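Cytochrome P450 reductase (Amycolatopsis methanolica 239, PDB 5OGX) passes electrons from NADH by way of FAD and a [2Fe-2S] cluster to the cytochrome P450 partner that O-demethylates guaiacol and other lignin-derived aromatics. Local coordinates at residues 210-215 and 220-225. Residues are numbered along the deposited sequence; the frame is centred on the assembly and turned at random.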
loop_
_atom_site.group_PDB
_atom_site.type_symbol
_atom_site.label_atom_id
_atom_site.label_comp_id
_atom_site.label_asym_id
_atom_site.label_seq_id
_atom_site.Cartn_x
_atom_site.Cartn_y
_atom_site.Cartn_z
ATOM N N MET A 210 -0.341 -1.497 18.489
ATOM C CA MET A 210 -0.819 -1.304 17.124
ATOM C C MET A 210 -1.992 -2.225 16.838
ATOM O O MET A 210 -1.967 -3.406 17.205
ATOM C CB MET A 210 0.273 -1.612 16.076
ATOM C CG MET A 210 1.582 -0.924 16.291
ATOM S SD MET A 210 2.918 -1.696 15.344
ATOM C CE MET A 210 2.166 -2.042 13.769
ATOM N N VAL A 211 -3.004 -1.698 16.147
ATOM C CA VAL A 211 -4.045 -2.536 15.563
ATOM C C VAL A 211 -3.930 -2.436 14.053
ATOM O O VAL A 211 -3.726 -1.344 13.507
ATOM C CB VAL A 211 -5.454 -2.159 16.054
ATOM C CG1 VAL A 211 -5.759 -0.665 15.782
ATOM C CG2 VAL A 211 -6.483 -3.065 15.385
ATOM N N LEU A 212 -3.983 -3.588 13.388
ATOM C CA LEU A 212 -3.887 -3.671 11.939
ATOM C C LEU A 212 -5.129 -4.383 11.445
ATOM O O LEU A 212 -5.472 -5.460 11.951
ATOM C CB LEU A 212 -2.623 -4.421 11.514
ATOM C CG LEU A 212 -1.358 -3.718 12.009
ATOM C CD1 LEU A 212 -0.895 -4.452 13.255
ATOM C CD2 LEU A 212 -0.255 -3.692 10.950
ATOM N N ILE A 213 -5.820 -3.781 10.483
ATOM C CA ILE A 213 -7.083 -4.336 10.009
ATOM C C ILE A 213 -7.027 -4.452 8.494
ATOM O O ILE A 213 -6.823 -3.450 7.796
ATOM C CB ILE A 213 -8.283 -3.499 10.464
ATOM C CG1 ILE A 213 -8.341 -3.569 12.009
ATOM C CG2 ILE A 213 -9.564 -4.087 9.895
ATOM C CD1 ILE A 213 -9.553 -2.967 12.618
ATOM N N GLY A 214 -7.154 -5.682 8.001
ATOM C CA GLY A 214 -7.065 -5.965 6.585
ATOM C C GLY A 214 -8.383 -6.486 6.064
ATOM O O GLY A 214 -8.935 -7.448 6.615
ATOM N N GLY A 215 -8.910 -5.856 5.018
ATOM C CA GLY A 215 -10.082 -6.405 4.364
ATOM C C GLY A 215 -9.644 -7.248 3.191
ATOM O O GLY A 215 -9.012 -6.729 2.266
ATOM N N ALA A 220 -2.200 -8.265 3.050
ATOM C CA ALA A 220 -0.831 -8.467 2.578
ATOM C C ALA A 220 0.190 -7.504 3.187
ATOM O O ALA A 220 1.173 -7.971 3.777
ATOM C CB ALA A 220 -0.778 -8.397 1.045
ATOM N N PRO A 221 0.037 -6.175 3.080
ATOM C CA PRO A 221 1.078 -5.303 3.642
ATOM C C PRO A 221 1.123 -5.383 5.149
ATOM O O PRO A 221 2.168 -5.115 5.754
ATOM C CB PRO A 221 0.667 -3.898 3.172
ATOM C CG PRO A 221 -0.826 -3.981 3.072
ATOM C CD PRO A 221 -1.079 -5.381 2.519
ATOM N N LEU A 222 0.009 -5.761 5.775
ATOM C CA LEU A 222 -0.013 -5.855 7.228
ATOM C C LEU A 222 0.860 -7.000 7.721
ATOM O O LEU A 222 1.391 -6.939 8.836
ATOM C CB LEU A 222 -1.449 -6.029 7.703
ATOM C CG LEU A 222 -2.477 -5.028 7.191
ATOM C CD1 LEU A 222 -3.829 -5.423 7.755
ATOM C CD2 LEU A 222 -2.147 -3.583 7.586
ATOM N N VAL A 223 1.031 -8.035 6.901
ATOM C CA VAL A 223 1.944 -9.117 7.257
ATOM C C VAL A 223 3.362 -8.581 7.386
ATOM O O VAL A 223 4.066 -8.857 8.367
ATOM C CB VAL A 223 1.857 -10.249 6.218
ATOM C CG1 VAL A 223 2.901 -11.325 6.537
ATOM C CG2 VAL A 223 0.451 -10.814 6.177
ATOM N N GLY A 224 3.795 -7.770 6.417
ATOM C CA GLY A 224 5.144 -7.233 6.494
ATOM C C GLY A 224 5.295 -6.212 7.610
ATOM O O GLY A 224 6.312 -6.185 8.315
ATOM N N ILE A 225 4.292 -5.352 7.778
ATOM C CA ILE A 225 4.357 -4.329 8.818
ATOM C C ILE A 225 4.368 -4.971 10.205
ATOM O O ILE A 225 5.155 -4.589 11.077
ATOM C CB ILE A 225 3.195 -3.331 8.664
ATOM C CG1 ILE A 225 3.406 -2.473 7.409
ATOM C CG2 ILE A 225 3.097 -2.436 9.903
ATOM C CD1 ILE A 225 2.130 -1.841 6.895
#
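Leu222 reaches from the helix to the strand and sets one methyl directly on its backbone: Leu222 CD1 lies 3.3 Å from Gly214 N and nearly as close to Ile213 C. Gly214 makes this possible, since a beta carbon at that position would collide with the methyl. The other branch of Leu222 turns to Leu212: Leu222 CD2 lies 3.9 Å from Leu212 CD2 and also rests against Leu212 CB, and the two leucines run past one another in opposite directions. One turn on, Ile225 meets the same Leu212 methyl from another direction, the two side chains crossing at a slant; its CG2, anti to the backbone N, lies 3.7 Å from Leu212 CD2. The same Ile225 CG2 receives Met210 CE at 4.0 Å; the methionine chain bends at its last torsion (chi3 42°), turning the methyl in toward Ile225. No hydrogen bond joins the segments, and the touching residues are all buried. Shortening Leu222 to an alanine is likely to open a gap over Gly214 and to leave Leu212 without this neighbour. Phe197 covers Leu222 and Ile225, while Leu240 of the next strand touches both leucines. Segments 210-215 and 220-225 run nearly antiparallel, at 155°, and belong to the strand and helix 219-232 of a beta-alpha-beta unit completed by strand 238-244, in the parallel sheet of the NAD-binding domain characteristic of ferredoxin-reductase-like flavoproteins.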